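Local coordinates for protein halogenase (Chondromyces crocatus, PDB 3E1T) that acts as an FAD-dependent halogenase in the making of chondrochloren, probably adding chlorine to that myxobacterial product or a precursor of it, at residues 133-138 against 171-176; 176-181 against 298-303; 198-203 against 262-267; 194-199 against 269-274. One frame throughout, in Å; residues are numbered along the deposited sequence.

Interaction 1 (133-138 against 171-176). With FAD (flavin-adenine dinucleotide), chain C.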
# COMPACT_ATOMS: atom_id res chain seq x y z
N GLU A 133 2.62 20.35 -11.35
CA GLU A 133 3.35 19.96 -10.14
C GLU A 133 3.16 20.94 -8.98
O GLU A 133 3.54 22.11 -9.08
CB GLU A 133 4.84 19.79 -10.44
CG GLU A 133 5.69 19.43 -9.22
CD GLU A 133 7.15 19.18 -9.54
OE1 GLU A 133 7.65 19.63 -10.59
OE2 GLU A 133 7.82 18.52 -8.71
N VAL A 134 2.57 20.46 -7.89
CA VAL A 134 2.44 21.25 -6.66
C VAL A 134 3.81 21.43 -6.00
O VAL A 134 4.60 20.49 -5.90
CB VAL A 134 1.42 20.64 -5.67
CG1 VAL A 134 1.39 21.41 -4.35
CG2 VAL A 134 0.04 20.63 -6.29
N ILE A 135 4.08 22.67 -5.59
CA ILE A 135 5.38 23.08 -5.09
C ILE A 135 5.32 23.30 -3.59
O ILE A 135 6.24 22.94 -2.84
CB ILE A 135 5.85 24.40 -5.79
CG1 ILE A 135 5.82 24.25 -7.32
CG2 ILE A 135 7.24 24.82 -5.34
CD1 ILE A 135 6.79 23.19 -7.86
N ASP A 136 4.22 23.91 -3.15
CA ASP A 136 4.03 24.25 -1.75
C ASP A 136 2.56 24.26 -1.44
O ASP A 136 1.76 24.59 -2.31
CB ASP A 136 4.59 25.65 -1.46
CG ASP A 136 6.06 25.78 -1.79
OD1 ASP A 136 6.89 25.26 -1.01
OD2 ASP A 136 6.39 26.41 -2.82
N VAL A 137 2.22 23.91 -0.21
CA VAL A 137 0.91 24.19 0.36
C VAL A 137 1.00 25.53 1.12
O VAL A 137 1.95 25.75 1.86
CB VAL A 137 0.43 23.07 1.32
CG1 VAL A 137 -0.90 23.43 1.97
CG2 VAL A 137 0.30 21.72 0.58
N LEU A 138 -0.00 26.39 0.96
CA LEU A 138 0.02 27.73 1.55
C LEU A 138 -0.85 27.81 2.79
O LEU A 138 -1.95 27.27 2.82
CB LEU A 138 -0.41 28.79 0.53
CG LEU A 138 0.32 28.77 -0.82
CD1 LEU A 138 -0.32 29.74 -1.82
CD2 LEU A 138 1.80 29.05 -0.66
N ARG A 171 6.94 10.05 -2.69
CA ARG A 171 7.84 11.16 -2.95
C ARG A 171 7.20 12.52 -2.65
O ARG A 171 7.65 13.54 -3.18
CB ARG A 171 8.34 11.14 -4.41
CG ARG A 171 9.10 9.87 -4.81
CD ARG A 171 10.54 9.87 -4.33
NE ARG A 171 11.41 10.68 -5.19
CZ ARG A 171 12.69 10.95 -4.94
NH1 ARG A 171 13.28 10.48 -3.84
NH2 ARG A 171 13.38 11.70 -5.79
N THR A 172 6.16 12.55 -1.81
CA THR A 172 5.53 13.82 -1.43
C THR A 172 6.56 14.85 -0.98
O THR A 172 7.52 14.52 -0.26
CB THR A 172 4.48 13.66 -0.32
OG1 THR A 172 4.13 14.95 0.18
CG2 THR A 172 5.02 12.81 0.85
N ARG A 173 6.37 16.09 -1.42
CA ARG A 173 7.23 17.19 -1.02
C ARG A 173 6.53 18.12 -0.03
O ARG A 173 7.10 19.14 0.37
CB ARG A 173 7.80 17.94 -2.25
CG ARG A 173 6.75 18.62 -3.16
CD ARG A 173 7.32 18.94 -4.57
NE ARG A 173 8.23 20.09 -4.58
CZ ARG A 173 9.07 20.38 -5.57
NH1 ARG A 173 9.13 19.61 -6.66
NH2 ARG A 173 9.85 21.44 -5.48
N VAL A 174 5.31 17.77 0.38
CA VAL A 174 4.51 18.65 1.25
C VAL A 174 4.03 18.02 2.55
O VAL A 174 3.48 18.72 3.41
CB VAL A 174 3.27 19.25 0.48
CG1 VAL A 174 3.72 20.06 -0.76
CG2 VAL A 174 2.26 18.17 0.08
N SER A 175 4.25 16.72 2.74
CA SER A 175 3.71 16.04 3.93
C SER A 175 4.25 16.57 5.25
O SER A 175 3.57 16.48 6.27
CB SER A 175 3.91 14.52 3.86
OG SER A 175 5.27 14.19 4.01
N GLN A 176 5.46 17.15 5.23
CA GLN A 176 6.06 17.68 6.46
C GLN A 176 5.27 18.86 7.06
O GLN A 176 5.46 19.22 8.23
CB GLN A 176 7.53 18.06 6.25
CG GLN A 176 7.74 19.34 5.48
CD GLN A 176 7.50 19.18 3.99
OE1 GLN A 176 7.36 18.06 3.49
NE2 GLN A 176 7.44 20.31 3.28
PA FAD C . 0.83 7.02 -5.89
O1A FAD C . 0.28 5.81 -6.60
O2A FAD C . 2.31 7.04 -5.71
O5B FAD C . 0.40 8.31 -6.76
C5B FAD C . 0.72 9.63 -6.34
C4B FAD C . 0.64 10.58 -7.53
O4B FAD C . 1.06 11.88 -7.17
C3B FAD C . 1.57 10.13 -8.66
O3B FAD C . 0.79 10.00 -9.83
C2B FAD C . 2.58 11.24 -8.81
O2B FAD C . 2.84 11.48 -10.17
C1B FAD C . 1.87 12.43 -8.18
N9A FAD C . 2.75 13.45 -7.58
C8A FAD C . 3.92 13.28 -6.88
N7A FAD C . 4.35 14.51 -6.50
C5A FAD C . 3.47 15.44 -6.93
C6A FAD C . 3.42 16.84 -6.83
N6A FAD C . 4.44 17.55 -6.32
N1A FAD C . 2.36 17.51 -7.39
C2A FAD C . 1.37 16.84 -8.06
N3A FAD C . 1.44 15.47 -8.17
C4A FAD C . 2.46 14.78 -7.61
N1 FAD C . 0.23 -2.01 -3.44
C2 FAD C . -0.75 -2.89 -3.81
O2 FAD C . -1.91 -2.57 -3.59
N3 FAD C . -0.40 -4.09 -4.39
C4 FAD C . 0.94 -4.42 -4.61
O4 FAD C . 1.25 -5.48 -5.15
C4X FAD C . 1.93 -3.53 -4.23
N5 FAD C . 3.27 -3.81 -4.43
C5X FAD C . 4.23 -2.90 -4.05
C6 FAD C . 5.59 -3.18 -4.25
C7 FAD C . 6.56 -2.25 -3.85
C7M FAD C . 8.01 -2.66 -3.86
C8 FAD C . 6.18 -1.04 -3.25
C8M FAD C . 7.20 -0.11 -2.63
C9 FAD C . 4.83 -0.77 -3.07
C9A FAD C . 3.85 -1.69 -3.46
N10 FAD C . 2.52 -1.38 -3.28
C10 FAD C . 1.56 -2.30 -3.65
C1' FAD C . 2.10 -0.02 -2.75
C2' FAD C . 1.55 0.93 -3.82
O2' FAD C . 2.61 1.23 -4.71
C3' FAD C . 1.04 2.23 -3.19
O3' FAD C . 0.47 1.99 -1.92
C4' FAD C . -0.02 2.97 -4.00
O4' FAD C . 0.51 3.33 -5.25
C5' FAD C . -0.45 4.23 -3.24
O5' FAD C . -1.17 5.07 -4.10
P FAD C . -1.19 6.66 -3.89
O1P FAD C . -2.41 7.23 -4.58
O2P FAD C . -1.23 7.00 -2.43
O3P FAD C . 0.20 7.18 -4.44
O HOH W 1 9.19 21.54 -2.70
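Arg173 and Val174 carry loop 171-176 onto strand 133-138, and Thr172 just ahead of them shapes the turn. Thr172 OG1 accepts the backbone N of Val174 at 3.1 Å, making an ST turn, and is also tied to Asp166, so the hydroxyl serves loop and sheet together. Arg173 then rises over the strand. Its CG stands between backbone N and carbonyl carbon (chi1 62°), which sends the chain across Val134, with CD 3.4 Å from Val134 O. From there the guanidinium spreads its bonds. NH1 forms a salt bridge to Glu133 OE2 at 2.7 Å, the carboxylate plane turned 85° from that of the guanidinium, while Ile135 CD1 lies over one face. NE donates to a water at 2.6 Å that in turn donates to Ile135 O. Val174 turns inward instead, as suits a branched apolar residue: its CB meets Val137 CG2 at 3.9 Å, and both side chains also rest on Ile13 and Met298. Further on, Gln176 NE2 donates to Arg173 O, fixing the backbone beneath the arginine. In the strand, Ile135 and Asp136 both face Arg148 in a classic beta bulge. Just before it the backbone holds the cofactor: Val134 N donates to FAD N1A at 3.0 Å, and FAD N6A donates to Val134 O at 3.0 Å. The two bonds of Val134 read the amino and ring nitrogens of adenine through main-chain atoms, and the Glu133-Arg173 ion pair, whose aliphatic parts, Glu133 CG and Arg173 CD, lie beside the amino group, probably helps keep that end of the pocket in shape.

Interaction 2 (176-181 against 298-303). With FAD (flavin-adenine dinucleotide), chain C.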
# COMPACT_ATOMS: atom_id res chain seq x y z
N GLN A 176 5.46 17.15 5.23
CA GLN A 176 6.06 17.68 6.46
C GLN A 176 5.27 18.86 7.06
O GLN A 176 5.46 19.22 8.23
CB GLN A 176 7.53 18.06 6.25
CG GLN A 176 7.74 19.34 5.48
CD GLN A 176 7.50 19.18 3.99
OE1 GLN A 176 7.36 18.06 3.49
NE2 GLN A 176 7.44 20.31 3.28
N ALA A 177 4.37 19.43 6.28
CA ALA A 177 3.46 20.45 6.77
C ALA A 177 2.44 19.87 7.74
O ALA A 177 1.89 20.60 8.56
CB ALA A 177 2.77 21.15 5.61
N VAL A 178 2.18 18.56 7.67
CA VAL A 178 1.23 17.92 8.59
C VAL A 178 1.91 17.18 9.76
O VAL A 178 1.47 17.30 10.92
CB VAL A 178 0.24 16.96 7.86
CG1 VAL A 178 -0.57 16.17 8.84
CG2 VAL A 178 -0.69 17.74 6.92
N GLY A 179 2.94 16.41 9.47
CA GLY A 179 3.61 15.59 10.49
C GLY A 179 4.99 15.15 10.08
O GLY A 179 5.44 15.45 8.97
N GLU A 180 5.68 14.44 10.98
CA GLU A 180 7.00 13.90 10.70
C GLU A 180 6.85 12.45 10.20
O GLU A 180 6.12 11.66 10.77
CB GLU A 180 7.87 13.93 11.97
CG GLU A 180 9.28 13.37 11.78
CD GLU A 180 9.96 12.95 13.09
OE1 GLU A 180 9.45 13.28 14.19
OE2 GLU A 180 11.02 12.28 13.01
N ARG A 181 7.55 12.10 9.13
CA ARG A 181 7.54 10.71 8.68
C ARG A 181 8.55 9.93 9.55
O ARG A 181 9.69 10.36 9.73
CB ARG A 181 7.88 10.64 7.19
CG ARG A 181 8.09 9.24 6.68
CD ARG A 181 8.63 9.28 5.27
NE ARG A 181 7.59 9.66 4.32
CZ ARG A 181 7.71 9.56 3.01
NH1 ARG A 181 8.83 9.09 2.47
NH2 ARG A 181 6.71 9.92 2.23
N MET A 298 -5.77 20.51 6.13
CA MET A 298 -4.93 19.61 5.33
C MET A 298 -5.01 18.19 5.86
O MET A 298 -5.20 17.98 7.06
CB MET A 298 -3.48 20.10 5.29
CG MET A 298 -2.58 19.39 4.26
SD MET A 298 -0.98 20.17 4.25
CE MET A 298 0.06 19.05 3.28
N ALA A 299 -4.88 17.22 4.96
CA ALA A 299 -4.82 15.80 5.32
C ALA A 299 -3.84 15.05 4.41
O ALA A 299 -3.52 15.52 3.32
CB ALA A 299 -6.17 15.17 5.24
N LEU A 300 -3.38 13.88 4.87
CA LEU A 300 -2.51 13.02 4.06
C LEU A 300 -3.24 11.71 3.81
O LEU A 300 -3.84 11.12 4.73
CB LEU A 300 -1.16 12.75 4.75
CG LEU A 300 -0.37 13.89 5.40
CD1 LEU A 300 0.73 13.36 6.35
CD2 LEU A 300 0.23 14.82 4.34
N VAL A 301 -3.21 11.26 2.57
CA VAL A 301 -3.82 9.96 2.24
C VAL A 301 -2.83 9.11 1.49
O VAL A 301 -1.92 9.63 0.82
CB VAL A 301 -5.16 10.09 1.43
CG1 VAL A 301 -6.22 10.88 2.18
CG2 VAL A 301 -4.92 10.69 0.10
N GLY A 302 -2.98 7.79 1.60
CA GLY A 302 -2.17 6.85 0.85
C GLY A 302 -0.72 6.87 1.28
O GLY A 302 -0.43 7.07 2.45
N ASP A 303 0.18 6.69 0.31
CA ASP A 303 1.60 6.57 0.62
C ASP A 303 2.18 7.85 1.20
O ASP A 303 3.24 7.82 1.84
CB ASP A 303 2.39 6.20 -0.62
CG ASP A 303 2.34 4.73 -0.96
OD1 ASP A 303 1.54 3.96 -0.37
OD2 ASP A 303 3.11 4.36 -1.87
PA FAD C . 0.83 7.02 -5.89
O1A FAD C . 0.28 5.81 -6.60
O2A FAD C . 2.31 7.04 -5.71
O5B FAD C . 0.40 8.31 -6.76
C5B FAD C . 0.72 9.63 -6.34
C4B FAD C . 0.64 10.58 -7.53
O4B FAD C . 1.06 11.88 -7.17
C3B FAD C . 1.57 10.13 -8.66
O3B FAD C . 0.79 10.00 -9.83
C2B FAD C . 2.58 11.24 -8.81
O2B FAD C . 2.84 11.48 -10.17
C1B FAD C . 1.87 12.43 -8.18
N9A FAD C . 2.75 13.45 -7.58
C8A FAD C . 3.92 13.28 -6.88
N7A FAD C . 4.35 14.51 -6.50
C5A FAD C . 3.47 15.44 -6.93
C6A FAD C . 3.42 16.84 -6.83
N6A FAD C . 4.44 17.55 -6.32
N1A FAD C . 2.36 17.51 -7.39
C2A FAD C . 1.37 16.84 -8.06
N3A FAD C . 1.44 15.47 -8.17
C4A FAD C . 2.46 14.78 -7.61
N1 FAD C . 0.23 -2.01 -3.44
C2 FAD C . -0.75 -2.89 -3.81
O2 FAD C . -1.91 -2.57 -3.59
N3 FAD C . -0.40 -4.09 -4.39
C4 FAD C . 0.94 -4.42 -4.61
O4 FAD C . 1.25 -5.48 -5.15
C4X FAD C . 1.93 -3.53 -4.23
N5 FAD C . 3.27 -3.81 -4.43
C5X FAD C . 4.23 -2.90 -4.05
C6 FAD C . 5.59 -3.18 -4.25
C7 FAD C . 6.56 -2.25 -3.85
C7M FAD C . 8.01 -2.66 -3.86
C8 FAD C . 6.18 -1.04 -3.25
C8M FAD C . 7.20 -0.11 -2.63
C9 FAD C . 4.83 -0.77 -3.07
C9A FAD C . 3.85 -1.69 -3.46
N10 FAD C . 2.52 -1.38 -3.28
C10 FAD C . 1.56 -2.30 -3.65
C1' FAD C . 2.10 -0.02 -2.75
C2' FAD C . 1.55 0.93 -3.82
O2' FAD C . 2.61 1.23 -4.71
C3' FAD C . 1.04 2.23 -3.19
O3' FAD C . 0.47 1.99 -1.92
C4' FAD C . -0.02 2.97 -4.00
O4' FAD C . 0.51 3.33 -5.25
C5' FAD C . -0.45 4.23 -3.24
O5' FAD C . -1.17 5.07 -4.10
P FAD C . -1.19 6.66 -3.89
O1P FAD C . -2.41 7.23 -4.58
O2P FAD C . -1.23 7.00 -2.43
O3P FAD C . 0.20 7.18 -4.44
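With chi1 at 171°, Val178 splits its methyls, CG1 opposite the backbone N and CG2 beside it, and so straddles two residues of strand 298-300. Met298 is extended throughout (chi1 -169°), laying its thioether across the valine: SD is 3.6 Å from Val178 CG2 and 4.1 Å from Ala177 CB. Leu300 slides past Val178 in the opposite direction, its CD1 3.9 Å from Val178 CB and its CD2 close to CG2. Flexible, apolar methionine and forked leucine fit themselves round the rigid valine. Strand 298-300 is an outermost strand of the five-stranded parallel sheet of the Rossmann-like FAD-binding fold, and segment 176-181 lies against the Met298 and Leu300 side chains. Replacing Leu300 with an alanine removes both delta methyls and would probably open a gap beside Val178 and Ser175. Beyond the strand the chain turns to the cofactor. A side chain at Gly302 would collide with FAD O2P; glycine also tolerates the positive phi there. Asp303 N then donates to FAD O2P at 3.1 Å, and the FAD O3' hydroxyl donates to Asp303 OD1 at 2.7 Å. Arg181 reaches toward this turn, its guanidinium held by Asn170 O and by a cation-pi contact with Tyr288, whose hydroxyl bonds Asp303 O.

Interaction 3 (198-203 against 262-267)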
# COMPACT_ATOMS: atom_id res chain seq x y z
N ASN A 198 6.55 -14.11 -21.22
CA ASN A 198 6.43 -15.55 -21.54
C ASN A 198 6.81 -16.50 -20.40
O ASN A 198 7.23 -17.64 -20.64
CB ASN A 198 7.18 -15.90 -22.84
CG ASN A 198 6.70 -15.09 -24.03
OD1 ASN A 198 7.49 -14.46 -24.73
ND2 ASN A 198 5.38 -15.09 -24.25
N GLY A 199 6.66 -16.02 -19.17
CA GLY A 199 6.92 -16.84 -18.00
C GLY A 199 5.76 -17.76 -17.67
O GLY A 199 4.62 -17.54 -18.12
N LYS A 200 6.04 -18.78 -16.87
CA LYS A 200 5.05 -19.77 -16.53
C LYS A 200 4.00 -19.21 -15.58
O LYS A 200 4.14 -18.09 -15.06
CB LYS A 200 5.70 -21.01 -15.91
CG LYS A 200 6.79 -21.64 -16.77
CD LYS A 200 6.90 -23.13 -16.53
CE LYS A 200 7.41 -23.44 -15.13
NZ LYS A 200 7.22 -24.88 -14.78
N ARG A 201 2.96 -20.00 -15.35
CA ARG A 201 1.86 -19.62 -14.49
C ARG A 201 1.58 -20.69 -13.44
O ARG A 201 1.98 -21.85 -13.59
CB ARG A 201 0.61 -19.34 -15.32
CG ARG A 201 0.77 -18.21 -16.35
CD ARG A 201 0.30 -16.91 -15.75
NE ARG A 201 0.62 -15.73 -16.56
CZ ARG A 201 1.78 -15.07 -16.50
NH1 ARG A 201 2.76 -15.49 -15.71
NH2 ARG A 201 1.96 -13.99 -17.24
N LEU A 202 0.89 -20.29 -12.37
CA LEU A 202 0.43 -21.23 -11.34
C LEU A 202 -0.60 -22.21 -11.92
O LEU A 202 -1.30 -21.87 -12.89
CB LEU A 202 -0.14 -20.46 -10.14
CG LEU A 202 0.85 -19.71 -9.24
CD1 LEU A 202 0.11 -18.76 -8.31
CD2 LEU A 202 1.75 -20.64 -8.42
N PRO A 203 -0.70 -23.42 -11.33
CA PRO A 203 -1.53 -24.50 -11.85
C PRO A 203 -3.03 -24.26 -11.69
O PRO A 203 -3.44 -23.18 -11.26
CB PRO A 203 -1.14 -25.71 -10.98
CG PRO A 203 0.04 -25.30 -10.17
CD PRO A 203 0.02 -23.81 -10.10
N ILE A 262 11.04 -19.38 -8.63
CA ILE A 262 11.17 -18.23 -9.53
C ILE A 262 12.10 -18.56 -10.69
O ILE A 262 11.82 -18.18 -11.83
CB ILE A 262 11.66 -16.95 -8.78
CG1 ILE A 262 10.73 -16.58 -7.61
CG2 ILE A 262 11.86 -15.77 -9.75
CD1 ILE A 262 9.24 -16.41 -7.96
N LYS A 263 13.19 -19.27 -10.40
CA LYS A 263 14.10 -19.73 -11.45
C LYS A 263 13.36 -20.55 -12.52
O LYS A 263 13.51 -20.30 -13.72
CB LYS A 263 15.26 -20.55 -10.87
CG LYS A 263 16.29 -21.00 -11.92
CD LYS A 263 17.60 -21.45 -11.30
CE LYS A 263 18.49 -22.19 -12.32
NZ LYS A 263 18.67 -21.46 -13.62
N GLU A 264 12.54 -21.49 -12.07
CA GLU A 264 11.80 -22.33 -13.01
C GLU A 264 10.69 -21.57 -13.75
O GLU A 264 10.53 -21.73 -14.97
CB GLU A 264 11.31 -23.63 -12.36
CG GLU A 264 10.09 -23.53 -11.49
CD GLU A 264 9.24 -24.80 -11.55
OE1 GLU A 264 9.28 -25.59 -10.57
OE2 GLU A 264 8.55 -25.02 -12.57
N TYR A 265 9.96 -20.72 -13.05
CA TYR A 265 8.88 -19.97 -13.70
C TYR A 265 9.39 -19.00 -14.76
O TYR A 265 8.66 -18.67 -15.69
CB TYR A 265 8.00 -19.25 -12.68
CG TYR A 265 6.91 -20.12 -12.08
CD1 TYR A 265 7.20 -21.39 -11.58
CD2 TYR A 265 5.60 -19.68 -12.01
CE1 TYR A 265 6.22 -22.19 -11.03
CE2 TYR A 265 4.60 -20.48 -11.47
CZ TYR A 265 4.92 -21.74 -10.98
OH TYR A 265 3.96 -22.54 -10.43
N LEU A 266 10.65 -18.57 -14.63
CA LEU A 266 11.22 -17.61 -15.59
C LEU A 266 12.17 -18.21 -16.64
O LEU A 266 12.60 -17.51 -17.56
CB LEU A 266 11.90 -16.43 -14.86
CG LEU A 266 10.99 -15.48 -14.06
CD1 LEU A 266 11.81 -14.43 -13.36
CD2 LEU A 266 9.90 -14.82 -14.92
N ALA A 267 12.46 -19.51 -16.51
CA ALA A 267 13.27 -20.22 -17.50
C ALA A 267 12.78 -20.01 -18.95
O ALA A 267 13.61 -19.74 -19.83
CB ALA A 267 13.39 -21.71 -17.15
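Lys200 holds the helix at two points. Its backbone N donates to Tyr265 O at 2.9 Å, nearly straight (169°) and in the carbonyl plane, while its ammonium NZ donates to Glu264 OE2 at 2.6 Å in a salt bridge that meets the oxygen nearly along its C-O axis. Between these points the lysine methylenes lie against the tyrosine: CB sits over one face of the Tyr265 ring, offset toward the rim. Lysine suits the place because its long chain is apolar where it crosses the ring and charged only at the far end. Further along the loop come more neighbours of the ring. Tyr265 CE2 is 3.6 Å from Arg201 C, and the hydroxyl Tyr265 OH is 3.5 Å from Leu202 CD2, the leucine and tyrosine side chains meeting at about a right angle. This joins the loop that follows strand 189-197 to the C-terminal part of helix 260-266, where carbonyls point along the axis and a nearby positive charge is probably favoured. Glu264 presents its carboxylate by standing CG between backbone N and carbonyl carbon (chi1 78°) and bending again at chi2. Gly199 lets the loop come close: a side chain there would press tightly on Tyr265 O and Leu266 CD2. In the next shell Tyr222 serves both partners, its ring edge-to-face with Tyr265 and its hydroxyl bonded to Lys200 O. Arg201 points the other way, NH2 on Ser226 O and NH1 on Thr230 OG1, with a weak bond from NH1 back to Lys200 O at 3.0 Å. Leu266 lies on Tyr222 and on Ile256 of helix 248-257.

Interaction 4 (194-199 against 269-274)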
# COMPACT_ATOMS: atom_id res chain seq x y z
N GLY A 194 11.62 -6.00 -12.03
CA GLY A 194 11.50 -5.83 -13.47
C GLY A 194 10.29 -6.55 -14.04
O GLY A 194 9.41 -7.01 -13.30
N TYR A 195 10.26 -6.67 -15.37
CA TYR A 195 9.14 -7.31 -16.05
C TYR A 195 9.62 -8.35 -17.04
O TYR A 195 10.60 -8.14 -17.75
CB TYR A 195 8.25 -6.28 -16.72
CG TYR A 195 7.59 -5.36 -15.73
CD1 TYR A 195 6.34 -5.63 -15.22
CD2 TYR A 195 8.26 -4.21 -15.26
CE1 TYR A 195 5.74 -4.79 -14.30
CE2 TYR A 195 7.67 -3.37 -14.33
CZ TYR A 195 6.41 -3.67 -13.85
OH TYR A 195 5.82 -2.84 -12.94
N PHE A 196 8.91 -9.47 -17.08
CA PHE A 196 9.32 -10.60 -17.89
C PHE A 196 8.19 -11.02 -18.83
O PHE A 196 7.01 -10.94 -18.47
CB PHE A 196 9.77 -11.76 -16.98
CG PHE A 196 11.03 -11.46 -16.20
CD1 PHE A 196 12.26 -11.95 -16.63
CD2 PHE A 196 10.99 -10.68 -15.04
CE1 PHE A 196 13.43 -11.68 -15.92
CE2 PHE A 196 12.15 -10.40 -14.32
CZ PHE A 196 13.38 -10.90 -14.76
N GLU A 197 8.56 -11.45 -20.03
CA GLU A 197 7.60 -11.94 -21.02
C GLU A 197 7.71 -13.45 -21.16
O GLU A 197 8.82 -13.98 -21.21
CB GLU A 197 7.83 -11.28 -22.38
CG GLU A 197 7.22 -9.89 -22.51
CD GLU A 197 7.75 -9.13 -23.72
OE1 GLU A 197 8.95 -9.28 -24.05
OE2 GLU A 197 6.96 -8.38 -24.33
N ASN A 198 6.55 -14.11 -21.22
CA ASN A 198 6.43 -15.55 -21.54
C ASN A 198 6.81 -16.50 -20.40
O ASN A 198 7.23 -17.64 -20.64
CB ASN A 198 7.18 -15.90 -22.84
CG ASN A 198 6.70 -15.09 -24.03
OD1 ASN A 198 7.49 -14.46 -24.73
ND2 ASN A 198 5.38 -15.09 -24.25
N GLY A 199 6.66 -16.02 -19.17
CA GLY A 199 6.92 -16.84 -18.00
C GLY A 199 5.76 -17.76 -17.67
O GLY A 199 4.62 -17.54 -18.12
N ALA A 269 11.28 -17.51 -20.01
CA ALA A 269 10.99 -16.09 -20.16
C ALA A 269 12.14 -15.24 -20.64
O ALA A 269 13.32 -15.55 -20.44
CB ALA A 269 10.41 -15.52 -18.84
N THR A 270 11.78 -14.16 -21.32
CA THR A 270 12.72 -13.11 -21.69
C THR A 270 12.32 -11.83 -20.97
O THR A 270 11.13 -11.52 -20.84
CB THR A 270 12.79 -12.89 -23.22
OG1 THR A 270 13.67 -11.80 -23.51
CG2 THR A 270 11.42 -12.60 -23.81
N ARG A 271 13.30 -11.10 -20.47
CA ARG A 271 13.01 -9.85 -19.81
C ARG A 271 12.69 -8.78 -20.84
O ARG A 271 13.31 -8.73 -21.91
CB ARG A 271 14.18 -9.42 -18.94
CG ARG A 271 13.72 -8.81 -17.65
CD ARG A 271 14.79 -8.01 -16.99
NE ARG A 271 14.67 -6.61 -17.37
CZ ARG A 271 15.62 -5.91 -17.97
NH1 ARG A 271 16.79 -6.46 -18.26
NH2 ARG A 271 15.39 -4.64 -18.27
N VAL A 272 11.71 -7.94 -20.51
CA VAL A 272 11.41 -6.78 -21.34
C VAL A 272 12.60 -5.81 -21.28
O VAL A 272 13.11 -5.52 -20.20
CB VAL A 272 10.11 -6.09 -20.91
CG1 VAL A 272 9.75 -4.97 -21.88
CG2 VAL A 272 8.98 -7.09 -20.83
N THR A 273 13.04 -5.34 -22.45
CA THR A 273 14.20 -4.46 -22.56
C THR A 273 13.85 -3.06 -23.04
O THR A 273 14.67 -2.15 -22.95
CB THR A 273 15.27 -5.05 -23.51
OG1 THR A 273 14.64 -5.48 -24.72
CG2 THR A 273 15.99 -6.22 -22.86
N THR A 274 12.63 -2.89 -23.55
CA THR A 274 12.18 -1.58 -24.06
C THR A 274 10.86 -1.14 -23.44
O THR A 274 10.13 -1.94 -22.86
CB THR A 274 12.06 -1.56 -25.61
OG1 THR A 274 10.98 -2.42 -26.02
CG2 THR A 274 13.36 -2.01 -26.28
O HOH W 2 12.09 -5.24 -16.80
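Phe196 and Arg271 form a non-hydrogen-bonded pair, and Glu197 and Thr270 the adjoining hydrogen-bonded pair, of an antiparallel ladder that adds the short strand 270-271 to the large mixed sheet. The tight part is the face of Phe196. Chi1 of -67° places its ring beside its own backbone N, under the arginine, and Arg271 CG sits over it in a CH-pi contact, 3.5 Å from the ring centroid. The guanidinium plane stands 78° from the ring, so the methylene does the packing and the charge passes on beyond. Ala269 and Leu266 lie against Phe196 CB. A serine in place of Phe196 takes the ring away and would probably leave the arginine methylenes without support, free to turn. The other face, with Glu197, Thr270 and Val272, is more open to solvent: Glu197 and Thr270 run side by side, and Glu197 CG meets Val272 CG2 at 3.7 Å, methylene and methyl giving a polar surface an apolar base. The backbone bonds run between the strands: Glu197 N donates to Thr270 O at 2.7 Å, Thr270 N to Glu197 O at 3.0 Å and Val272 N to Tyr195 O. Beside the ladder a water in the guanidinium plane accepts from Arg271 NE at 3.0 Å and from Tyr195 N at 2.7 Å.

The four contacts form two touching pairs. Interaction 2 lies deepest, with Met298 and Leu300 buried, and joins its segments through apolar packing. Interaction 1 shares Gln176 with it, and Met298 CE packs on Val137 CG2; both touch the FAD, their polar ends serving the adenine in one and a phosphate and the ribityl chain in the other. Interactions 3 and 4 lie farther out, with exposed residues such as Glu264 and Thr270. They share Asn198 and Gly199 and join helix 260-266 and strand 270-271, successive in the chain, to strand 189-197 and its loop. Interactions 1 and 3 both include ion pairs, whereas interaction 4 relies on sheet backbone bonds. Centres of 1 and 3 lie about 42 Å apart.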